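Local coordinates for DUF4442 domain-containing protein (Pseudomonas aeruginosa, PDB 1YOC) that is of unknown function but belongs to the hotdog-fold superfamily and may, like its PaaI-type relatives, act as a thioesterase on acyl-CoA-like substrates, at residues 35-40 with 45-50; 72-77 with 138-143; 80-83 with 87-90; 114-117 with 121-124. All coordinates share one frame; numbering follows the deposited sequence.

Contact 1 (35-40 with 45-50); sequences QFVELR and EVTFPK
Q35 and T47 pair across the two antiparallel arms of a hairpin, exchanging backbone bonds in both directions, with T47 N reaching Q35 O at 2.9 Å. E45 O takes two donors: V37 N at 2.7 Å and E38 N, longer at 3.2 Å from the same E45 O. E45 N returns a bond to E38 O. Two residues therefore face one, which shifts the register by a residue between F36 and E38.

F36 and V46 run side by side on the buried face. V46 CG1, anti to the carbonyl carbon (chi1 -54°), is set over one face of the F36 ring, a CH-pi contact 3.8 Å from the centroid; L39 CD2 lies over the opposite face, toward the rim. Helix 63-81 packs against F36 through L72 and T76. On the less buried face, with Q35, E38 and E45, V37 CG2 and T47 CG2 press together at 3.3 Å, tighter than usual van der Waals contact; the side chains cross at about a right angle.

Polar ends gather here too. One water donates to both E38 OE1 and E45 OE1, linking two carboxylates of like charge; Y43 OH also bonds E45 OE1. R40 NE forms a salt bridge to E38 OE2, which lies in its guanidinium plane. The doubled pairing of V37 and E38 with E45 is a classic beta bulge, set in the edge hairpin of a hotdog sheet.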
loop_
_atom_site.group_PDB
_atom_site.type_symbol
_atom_site.label_atom_id
_atom_site.label_comp_id
_atom_site.label_asym_id
_atom_site.label_seq_id
_atom_site.Cartn_x
_atom_site.Cartn_y
_atom_site.Cartn_z
ATOM N N GLN B 35 -12.043 10.574 2.841
ATOM C CA GLN B 35 -12.621 11.673 3.625
ATOM C C GLN B 35 -12.377 11.284 5.078
ATOM O O GLN B 35 -12.261 10.082 5.405
ATOM C CB GLN B 35 -14.138 11.776 3.401
ATOM C CG GLN B 35 -14.541 12.121 1.970
ATOM C CD GLN B 35 -14.165 13.562 1.627
ATOM O OE1 GLN B 35 -14.014 14.411 2.514
ATOM N NE2 GLN B 35 -14.018 13.838 0.347
ATOM N N PHE B 36 -12.254 12.260 5.952
ATOM C CA PHE B 36 -12.133 11.934 7.374
ATOM C C PHE B 36 -13.533 12.042 7.982
ATOM O O PHE B 36 -14.294 12.993 7.663
ATOM C CB PHE B 36 -11.261 12.944 8.116
ATOM C CG PHE B 36 -9.806 12.599 8.106
ATOM C CD1 PHE B 36 -9.233 11.859 9.148
ATOM C CD2 PHE B 36 -9.003 12.985 7.042
ATOM C CE1 PHE B 36 -7.859 11.517 9.101
ATOM C CE2 PHE B 36 -7.670 12.658 6.997
ATOM C CZ PHE B 36 -7.085 11.916 8.030
ATOM N N VAL B 37 -13.861 11.082 8.853
ATOM C CA VAL B 37 -15.130 11.085 9.598
ATOM C C VAL B 37 -14.779 11.772 10.920
ATOM O O VAL B 37 -15.542 12.606 11.447
ATOM C CB VAL B 37 -15.625 9.658 9.925
ATOM C CG1 VAL B 37 -16.879 9.722 10.851
ATOM C CG2 VAL B 37 -15.941 8.939 8.660
ATOM N N GLU B 38 -13.624 11.420 11.473
ATOM C CA GLU B 38 -13.195 12.044 12.721
ATOM C C GLU B 38 -11.686 12.105 12.831
ATOM O O GLU B 38 -10.985 11.200 12.381
ATOM C CB GLU B 38 -13.731 11.291 13.940
ATOM C CG GLU B 38 -13.558 12.123 15.207
ATOM C CD GLU B 38 -14.168 11.472 16.463
ATOM O OE1 GLU B 38 -15.030 10.571 16.323
ATOM O OE2 GLU B 38 -13.783 11.879 17.583
ATOM N N LEU B 39 -11.182 13.162 13.452
ATOM C CA LEU B 39 -9.742 13.281 13.626
ATOM C C LEU B 39 -9.487 14.134 14.868
ATOM O O LEU B 39 -9.978 15.256 14.963
ATOM C CB LEU B 39 -9.110 13.958 12.400
ATOM C CG LEU B 39 -7.601 14.206 12.498
ATOM C CD1 LEU B 39 -6.844 12.886 12.663
ATOM C CD2 LEU B 39 -7.086 14.943 11.263
ATOM N N ARG B 40 -8.753 13.588 15.826
ATOM C CA ARG B 40 -8.411 14.309 17.034
ATOM C C ARG B 40 -7.233 13.552 17.639
ATOM O O ARG B 40 -6.885 12.470 17.186
ATOM C CB ARG B 40 -9.598 14.314 18.011
ATOM C CG ARG B 40 -10.033 12.920 18.489
ATOM C CD ARG B 40 -11.333 13.006 19.337
ATOM N NE ARG B 40 -12.022 11.711 19.377
ATOM C CZ ARG B 40 -11.682 10.712 20.175
ATOM N NH1 ARG B 40 -10.667 10.864 21.016
ATOM N NH2 ARG B 40 -12.336 9.555 20.123
ATOM N N GLU B 45 -10.606 8.415 11.998
ATOM C CA GLU B 45 -11.501 7.548 11.264
ATOM C C GLU B 45 -11.684 8.129 9.878
ATOM O O GLU B 45 -12.043 9.307 9.722
ATOM C CB GLU B 45 -12.849 7.424 11.996
ATOM C CG GLU B 45 -13.843 6.484 11.319
ATOM C CD GLU B 45 -15.173 6.411 12.097
ATOM O OE1 GLU B 45 -15.183 6.692 13.317
ATOM O OE2 GLU B 45 -16.206 6.061 11.499
ATOM N N VAL B 46 -11.403 7.299 8.878
ATOM C CA VAL B 46 -11.495 7.737 7.478
ATOM C C VAL B 46 -12.386 6.790 6.684
ATOM O O VAL B 46 -12.570 5.602 7.043
ATOM C CB VAL B 46 -10.087 7.755 6.756
ATOM C CG1 VAL B 46 -9.061 8.586 7.547
ATOM C CG2 VAL B 46 -9.592 6.388 6.584
ATOM N N THR B 47 -12.949 7.306 5.606
ATOM C CA THR B 47 -13.773 6.452 4.759
ATOM C C THR B 47 -13.318 6.683 3.319
ATOM O O THR B 47 -12.725 7.706 3.038
ATOM C CB THR B 47 -15.279 6.853 4.807
ATOM O OG1 THR B 47 -15.419 8.238 4.426
ATOM C CG2 THR B 47 -15.853 6.686 6.220
ATOM N N PHE B 48 -13.511 5.705 2.431
ATOM C CA PHE B 48 -13.258 5.981 1.019
ATOM C C PHE B 48 -14.259 5.111 0.233
ATOM O O PHE B 48 -14.641 4.010 0.664
ATOM C CB PHE B 48 -11.782 5.794 0.584
ATOM C CG PHE B 48 -11.309 4.359 0.517
ATOM C CD1 PHE B 48 -11.411 3.637 -0.663
ATOM C CD2 PHE B 48 -10.659 3.780 1.628
ATOM C CE1 PHE B 48 -10.844 2.319 -0.770
ATOM C CE2 PHE B 48 -10.094 2.491 1.554
ATOM C CZ PHE B 48 -10.176 1.761 0.369
ATOM N N PRO B 49 -14.707 5.600 -0.927
ATOM C CA PRO B 49 -15.684 4.806 -1.684
ATOM C C PRO B 49 -15.175 3.699 -2.588
ATOM O O PRO B 49 -14.096 3.781 -3.178
ATOM C CB PRO B 49 -16.422 5.867 -2.501
ATOM C CG PRO B 49 -15.267 6.804 -2.888
ATOM C CD PRO B 49 -14.460 6.907 -1.549
ATOM N N LYS B 50 -15.987 2.662 -2.722
ATOM C CA LYS B 50 -15.651 1.612 -3.664
ATOM C C LYS B 50 -15.961 2.220 -5.047
ATOM O O LYS B 50 -17.029 2.837 -5.252
ATOM C CB LYS B 50 -16.548 0.387 -3.437
ATOM C CG LYS B 50 -16.393 -0.691 -4.534
ATOM C CD LYS B 50 -16.909 -2.048 -4.038
ATOM C CE LYS B 50 -16.802 -3.128 -5.104
ATOM N NZ LYS B 50 -17.993 -3.192 -5.983
HETATM O O HOH W 1 -16.359 8.938 14.810
#

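Contact 2 (72-77 with 138-143); sequences LAAGTM and AEITMY
A74 and G75 meet I140 and M142 where the long helix of the hotdog fold lies against its curved antiparallel sheet. Helix 63-81 is the sausage and strand 133-146 is part of the bun; the axes of the short segments run at 33° to each other, 9.5 Å apart at their closest. Alanine and glycine give the helix a low surface here, and the strand supplies the long side chains that bridge the distance.

M142 makes the longer reach. Its CB leaves the strand toward the helix, and CG lies anti to the carbonyl carbon (chi1 -57°). The chain then bends at chi2, -59°, before straightening about the CG-SD bond. Neither CB nor CG comes close to the helix segment; SD packs instead beside P90 and W88 of the neighbouring strand 86-97. CE alone lands on the helix, lying 3.7 Å from G75 CA and equally near G75 N, with A74 CB a little farther off at 4.0 Å from CE. The methyl thus rests on main chain, beside G75 N and CA.

I140 lies two residues earlier on the same face of the strand. Its extended CG1 branch points at the helix; M93 of strand 86-97 packs against it, and V124 of strand 120-130 holds its backbone by hydrogen bonding. All four touching residues are buried, the side chains that meet are all apolar, and the interface has no polar bond between the two segments. At its nearest point, I140 CD1 stands 3.6 Å from A74 CB, methyl against methyl.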
loop_
_atom_site.group_PDB
_atom_site.type_symbol
_atom_site.label_atom_id
_atom_site.label_comp_id
_atom_site.label_asym_id
_atom_site.label_seq_id
_atom_site.Cartn_x
_atom_site.Cartn_y
_atom_site.Cartn_z
ATOM N N LEU B 72 -3.192 6.793 5.957
ATOM C CA LEU B 72 -3.768 8.128 6.136
ATOM C C LEU B 72 -4.276 8.298 7.571
ATOM O O LEU B 72 -4.026 9.308 8.220
ATOM C CB LEU B 72 -4.910 8.348 5.140
ATOM C CG LEU B 72 -5.654 9.690 5.296
ATOM C CD1 LEU B 72 -4.755 10.890 5.026
ATOM C CD2 LEU B 72 -6.835 9.651 4.298
ATOM N N ALA B 73 -4.989 7.298 8.069
ATOM C CA ALA B 73 -5.516 7.396 9.435
ATOM C C ALA B 73 -4.400 7.375 10.473
ATOM O O ALA B 73 -4.373 8.218 11.388
ATOM C CB ALA B 73 -6.492 6.260 9.705
ATOM N N ALA B 74 -3.465 6.433 10.341
ATOM C CA ALA B 74 -2.421 6.304 11.347
ATOM C C ALA B 74 -1.484 7.466 11.364
ATOM O O ALA B 74 -1.131 7.961 12.437
ATOM C CB ALA B 74 -1.630 5.019 11.141
ATOM N N GLY B 75 -1.077 7.900 10.177
ATOM C CA GLY B 75 -0.138 8.983 10.090
ATOM C C GLY B 75 -0.734 10.297 10.558
ATOM O O GLY B 75 -0.081 11.041 11.298
ATOM N N THR B 76 -1.958 10.591 10.128
ATOM C CA THR B 76 -2.584 11.842 10.547
ATOM C C THR B 76 -2.826 11.813 12.075
ATOM O O THR B 76 -2.563 12.804 12.785
ATOM C CB THR B 76 -3.883 12.082 9.792
ATOM O OG1 THR B 76 -3.596 12.126 8.378
ATOM C CG2 THR B 76 -4.447 13.492 10.147
ATOM N N MET B 77 -3.309 10.693 12.598
ATOM C CA MET B 77 -3.486 10.634 14.065
ATOM C C MET B 77 -2.130 10.870 14.794
ATOM O O MET B 77 -2.074 11.562 15.803
ATOM C CB MET B 77 -4.039 9.271 14.503
ATOM C CG MET B 77 -4.160 9.157 16.035
ATOM S SD MET B 77 -5.075 7.697 16.560
ATOM C CE MET B 77 -3.903 6.428 15.999
ATOM N N ALA B 138 -4.072 -3.555 10.220
ATOM C CA ALA B 138 -2.689 -3.140 10.038
ATOM C C ALA B 138 -2.143 -2.616 11.369
ATOM O O ALA B 138 -2.906 -2.216 12.275
ATOM C CB ALA B 138 -2.588 -2.035 9.016
ATOM N N GLU B 139 -0.819 -2.651 11.476
ATOM C CA GLU B 139 -0.111 -2.048 12.602
ATOM C C GLU B 139 1.012 -1.275 11.898
ATOM O O GLU B 139 1.759 -1.858 11.145
ATOM C CB GLU B 139 0.447 -3.123 13.530
ATOM C CG GLU B 139 -0.602 -3.620 14.531
ATOM C CD GLU B 139 -0.104 -4.816 15.350
ATOM O OE1 GLU B 139 1.122 -5.102 15.320
ATOM O OE2 GLU B 139 -0.949 -5.443 16.015
ATOM N N ILE B 140 1.068 0.044 12.085
ATOM C CA ILE B 140 2.087 0.872 11.467
ATOM C C ILE B 140 2.980 1.393 12.605
ATOM O O ILE B 140 2.515 2.032 13.539
ATOM C CB ILE B 140 1.443 2.030 10.708
ATOM C CG1 ILE B 140 0.570 1.470 9.572
ATOM C CG2 ILE B 140 2.559 2.964 10.150
ATOM C CD1 ILE B 140 -0.337 2.534 8.873
ATOM N N THR B 141 4.266 1.080 12.494
ATOM C CA THR B 141 5.246 1.473 13.484
ATOM C C THR B 141 5.829 2.812 13.095
ATOM O O THR B 141 6.405 2.964 12.012
ATOM C CB THR B 141 6.366 0.427 13.582
ATOM O OG1 THR B 141 5.776 -0.822 13.994
ATOM C CG2 THR B 141 7.407 0.854 14.619
ATOM N N MET B 142 5.608 3.782 13.971
ATOM C CA MET B 142 6.087 5.139 13.804
ATOM C C MET B 142 7.311 5.332 14.687
ATOM O O MET B 142 7.278 4.985 15.883
ATOM C CB MET B 142 5.025 6.136 14.280
ATOM C CG MET B 142 3.688 5.990 13.594
ATOM S SD MET B 142 3.850 6.217 11.781
ATOM C CE MET B 142 2.119 6.305 11.315
ATOM N N TYR B 143 8.407 5.847 14.117
ATOM C CA TYR B 143 9.577 6.127 14.961
ATOM C C TYR B 143 9.444 7.610 15.361
ATOM O O TYR B 143 9.412 8.498 14.498
ATOM C CB TYR B 143 10.898 5.949 14.234
ATOM C CG TYR B 143 12.048 6.206 15.194
ATOM C CD1 TYR B 143 12.338 5.294 16.197
ATOM C CD2 TYR B 143 12.823 7.374 15.116
ATOM C CE1 TYR B 143 13.397 5.529 17.112
ATOM C CE2 TYR B 143 13.871 7.617 16.034
ATOM C CZ TYR B 143 14.148 6.677 17.021
ATOM O OH TYR B 143 15.238 6.809 17.906
#

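Contact 3 (80-83 with 87-90); sequences ASIP and RWIP
I82 reaches across to R87 and W88 with a single methyl, and the tight part of this contact is all its doing. I82 is the first residue to leave helical geometry after helix 63-81, and its CB is directed toward the strand. With CG1 placed between the backbone N and the carbonyl carbon (chi1 62°) and the chain extended beyond it, CD1 is carried straight out to the start of strand 86-97. There it lies 3.7 Å from W88 CD1, while R87 C is 3.9 Å from I82 CD1. W88 CB also borders the methyl, at 4.1 Å from I82 CD1. The two side chains cross at about a right angle, and the methyl approaches the indole obliquely.

The indole is held from several directions. W88 NE1 donates to D79 OD1 on the last turn of the helix, which fixes the pyrrole end, and M142 of strand 133-146 and M3 of helix 2-13 pack against the ring. W116 from the loop before strand 120-130 lies against I82 in turn.

R87 shows the loose side. Its CB points away from I82, its side chain stays 5.6 Å or more from the helix-end segment, and the residue is exposed; the guanidinium NH1 has a long, weak ion pair with the C-terminal carboxylate of A147. R87 contributes through its main chain, not its side chain. The chemistry implies a short helix-to-strand connection whose two ends meet by van der Waals contact, with the indole N-H bond to D79 as one polar anchor beside it.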
loop_
_atom_site.group_PDB
_atom_site.type_symbol
_atom_site.label_atom_id
_atom_site.label_comp_id
_atom_site.label_asym_id
_atom_site.label_seq_id
_atom_site.Cartn_x
_atom_site.Cartn_y
_atom_site.Cartn_z
ATOM N N ALA B 80 -1.273 14.447 14.842
ATOM C CA ALA B 80 -2.168 15.183 15.755
ATOM C C ALA B 80 -1.939 14.873 17.236
ATOM O O ALA B 80 -2.325 15.657 18.108
ATOM C CB ALA B 80 -3.657 14.856 15.413
ATOM N N SER B 81 -1.269 13.758 17.524
ATOM C CA SER B 81 -1.125 13.309 18.901
ATOM C C SER B 81 0.195 13.495 19.637
ATOM O O SER B 81 0.189 13.661 20.869
ATOM C CB SER B 81 -1.524 11.833 18.991
ATOM O OG SER B 81 -2.761 11.599 18.338
ATOM N N ILE B 82 1.323 13.451 18.927
ATOM C CA ILE B 82 2.586 13.595 19.659
ATOM C C ILE B 82 2.813 15.070 19.976
ATOM O O ILE B 82 2.210 15.934 19.356
ATOM C CB ILE B 82 3.777 13.071 18.836
ATOM C CG1 ILE B 82 3.914 13.885 17.544
ATOM C CG2 ILE B 82 3.546 11.566 18.508
ATOM C CD1 ILE B 82 5.159 13.521 16.718
ATOM N N PRO B 83 3.682 15.363 20.964
ATOM C CA PRO B 83 4.011 16.735 21.375
ATOM C C PRO B 83 4.576 17.486 20.178
ATOM O O PRO B 83 5.265 16.886 19.326
ATOM C CB PRO B 83 5.072 16.530 22.483
ATOM C CG PRO B 83 4.732 15.202 23.034
ATOM C CD PRO B 83 4.395 14.391 21.791
ATOM N N ARG B 87 8.975 14.566 16.403
ATOM C CA ARG B 87 8.721 14.364 14.982
ATOM C C ARG B 87 8.461 12.859 14.798
ATOM O O ARG B 87 8.790 12.074 15.657
ATOM C CB ARG B 87 9.914 14.843 14.155
ATOM C CG ARG B 87 11.063 13.897 14.019
ATOM C CD ARG B 87 12.207 14.532 13.155
ATOM N NE ARG B 87 11.785 14.940 11.809
ATOM C CZ ARG B 87 11.243 16.128 11.502
ATOM N NH1 ARG B 87 11.052 17.048 12.443
ATOM N NH2 ARG B 87 10.876 16.396 10.253
ATOM N N TRP B 88 7.812 12.487 13.711
ATOM C CA TRP B 88 7.512 11.073 13.484
ATOM C C TRP B 88 7.814 10.681 12.050
ATOM O O TRP B 88 7.734 11.502 11.119
ATOM C CB TRP B 88 6.015 10.791 13.744
ATOM C CG TRP B 88 5.077 11.621 12.868
ATOM C CD1 TRP B 88 4.711 12.956 13.054
ATOM C CD2 TRP B 88 4.413 11.207 11.671
ATOM N NE1 TRP B 88 3.886 13.369 12.057
ATOM C CE2 TRP B 88 3.673 12.328 11.189
ATOM C CE3 TRP B 88 4.355 9.999 10.956
ATOM C CZ2 TRP B 88 2.894 12.274 10.018
ATOM C CZ3 TRP B 88 3.570 9.945 9.787
ATOM C CH2 TRP B 88 2.861 11.066 9.332
ATOM N N ILE B 89 8.137 9.401 11.884
ATOM C CA ILE B 89 8.395 8.853 10.564
ATOM C C ILE B 89 7.976 7.373 10.588
ATOM O O ILE B 89 8.331 6.647 11.515
ATOM C CB ILE B 89 9.930 9.010 10.166
ATOM C CG1 ILE B 89 10.160 8.509 8.755
ATOM C CG2 ILE B 89 10.817 8.187 11.036
ATOM C CD1 ILE B 89 9.090 9.021 7.817
ATOM N N PRO B 90 7.163 6.944 9.608
ATOM C CA PRO B 90 6.753 5.534 9.581
ATOM C C PRO B 90 7.988 4.726 9.223
ATOM O O PRO B 90 8.750 5.117 8.320
ATOM C CB PRO B 90 5.747 5.466 8.436
ATOM C CG PRO B 90 5.202 6.852 8.342
ATOM C CD PRO B 90 6.435 7.721 8.586
#

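Contact 4 (114-117 with 121-124); sequences IDWQ and NLVV
L122 pushes its CD1 methyl into a hollow formed by I114 and W116, the main piece of shape-fitting between the loop I114-Q117 and strand residues N121-V124. CD1 lies 3.8 Å from W116 CE3, and I114 CG2 is 3.9 Å from the same L122 CD1. The other branch, CD2, rests near the main chain at D115 O. L122 crosses both partners obliquely.

A second bump comes from the loop. I114 CG1 lies anti to the carbonyl carbon (chi1 -73°), and its extended chain takes CD1 to the strand backbone, 3.6 Å from V123 O. V124 CG2 faces the notch where I114 CD1 and W116 CH2 come together on one side of it, I114 CD1 4.0 Å away and W116 CH2 at 4.1 Å from V124 CG2.

Within the loop, I114 CG2 lies over the centre of the W116 ring, 3.5 Å above its plane, so one face of the indole is roofed by the residue two places earlier. W116 CB leads away from the strand, but the ring swings back toward it. Its NE1 donates to G111 O, and M77 and S81 of helix 63-81 pack against the ring. At the exposed end, Q117 N donates to D115 OD1, which it meets from above the carboxylate plane, at 3.1 Å. That bond makes an Asx turn, in a loop whose tryptophan covers one end of the hotdog fold between its helix and its sheet.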
loop_
_atom_site.group_PDB
_atom_site.type_symbol
_atom_site.label_atom_id
_atom_site.label_comp_id
_atom_site.label_asym_id
_atom_site.label_seq_id
_atom_site.Cartn_x
_atom_site.Cartn_y
_atom_site.Cartn_z
ATOM N N ILE B 114 -2.014 4.194 23.348
ATOM C CA ILE B 114 -0.632 4.597 23.085
ATOM C C ILE B 114 -0.167 5.733 23.999
ATOM O O ILE B 114 -0.956 6.613 24.329
ATOM C CB ILE B 114 -0.530 5.057 21.593
ATOM C CG1 ILE B 114 -0.601 3.818 20.706
ATOM C CG2 ILE B 114 0.804 5.812 21.295
ATOM C CD1 ILE B 114 -0.882 4.118 19.216
ATOM N N ASP B 115 1.084 5.667 24.467
ATOM C CA ASP B 115 1.631 6.766 25.274
ATOM C C ASP B 115 2.220 7.748 24.224
ATOM O O ASP B 115 3.343 7.594 23.726
ATOM C CB ASP B 115 2.717 6.231 26.203
ATOM C CG ASP B 115 3.419 7.327 26.975
ATOM O OD1 ASP B 115 3.113 8.532 26.786
ATOM O OD2 ASP B 115 4.301 6.954 27.791
ATOM N N TRP B 116 1.417 8.743 23.863
ATOM C CA TRP B 116 1.805 9.691 22.835
ATOM C C TRP B 116 2.894 10.658 23.242
ATOM O O TRP B 116 3.369 11.435 22.418
ATOM C CB TRP B 116 0.581 10.476 22.356
ATOM C CG TRP B 116 -0.410 9.641 21.618
ATOM C CD1 TRP B 116 -1.629 9.252 22.050
ATOM C CD2 TRP B 116 -0.241 9.085 20.302
ATOM N NE1 TRP B 116 -2.261 8.480 21.081
ATOM C CE2 TRP B 116 -1.422 8.369 19.996
ATOM C CE3 TRP B 116 0.798 9.118 19.358
ATOM C CZ2 TRP B 116 -1.601 7.699 18.789
ATOM C CZ3 TRP B 116 0.622 8.437 18.143
ATOM C CH2 TRP B 116 -0.569 7.741 17.876
ATOM N N GLN B 117 3.273 10.633 24.505
ATOM C CA GLN B 117 4.345 11.544 24.909
ATOM C C GLN B 117 5.701 10.840 24.832
ATOM O O GLN B 117 6.744 11.482 24.970
ATOM C CB GLN B 117 4.088 12.091 26.328
ATOM C CG GLN B 117 3.289 13.402 26.340
ATOM C CD GLN B 117 1.891 13.236 25.783
ATOM O OE1 GLN B 117 1.123 12.400 26.271
ATOM N NE2 GLN B 117 1.546 14.024 24.751
ATOM N N ASN B 121 9.649 3.830 19.171
ATOM C CA ASN B 121 8.660 3.218 18.294
ATOM C C ASN B 121 7.298 3.146 18.917
ATOM O O ASN B 121 7.158 2.651 20.030
ATOM C CB ASN B 121 9.118 1.799 17.931
ATOM C CG ASN B 121 10.346 1.821 17.065
ATOM O OD1 ASN B 121 11.385 1.191 17.368
ATOM N ND2 ASN B 121 10.257 2.569 15.993
ATOM N N LEU B 122 6.304 3.654 18.216
ATOM C CA LEU B 122 4.912 3.576 18.686
ATOM C C LEU B 122 4.223 2.764 17.588
ATOM O O LEU B 122 4.396 3.058 16.387
ATOM C CB LEU B 122 4.259 4.968 18.772
ATOM C CG LEU B 122 4.993 6.045 19.588
ATOM C CD1 LEU B 122 4.080 7.323 19.712
ATOM C CD2 LEU B 122 5.339 5.494 20.960
ATOM N N VAL B 123 3.455 1.754 17.984
ATOM C CA VAL B 123 2.774 0.894 17.016
ATOM C C VAL B 123 1.302 1.280 16.958
ATOM O O VAL B 123 0.542 1.070 17.896
ATOM C CB VAL B 123 2.965 -0.615 17.400
ATOM C CG1 VAL B 123 2.385 -1.523 16.312
ATOM C CG2 VAL B 123 4.467 -0.897 17.634
ATOM N N VAL B 124 0.907 1.868 15.835
ATOM C CA VAL B 124 -0.466 2.326 15.664
ATOM C C VAL B 124 -1.355 1.277 14.981
ATOM O O VAL B 124 -1.070 0.809 13.867
ATOM C CB VAL B 124 -0.483 3.590 14.822
ATOM C CG1 VAL B 124 -1.912 4.087 14.681
ATOM C CG2 VAL B 124 0.459 4.628 15.444
#

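From the N terminus, contact 1 closes first, pairing strands 35-40 and 43-48 into a hairpin before the chain enters helix 63-81. Contact 2 opens on that helix and closes only at strand 133-146, so its long loop contains both remaining contacts, which follow one another without crossing. Contact 3 joins the helix end to strand 86-97; contact 4 joins the loop after strand 105-110 to strand 120-130. F36 and L39 of contact 1 reach T76 of contact 2, whereas contacts 3 and 4 meet through S81, I82 and P83 against W116. Strand 133-146 lies between strands 86-97 and 120-130, tying contact 2 to both.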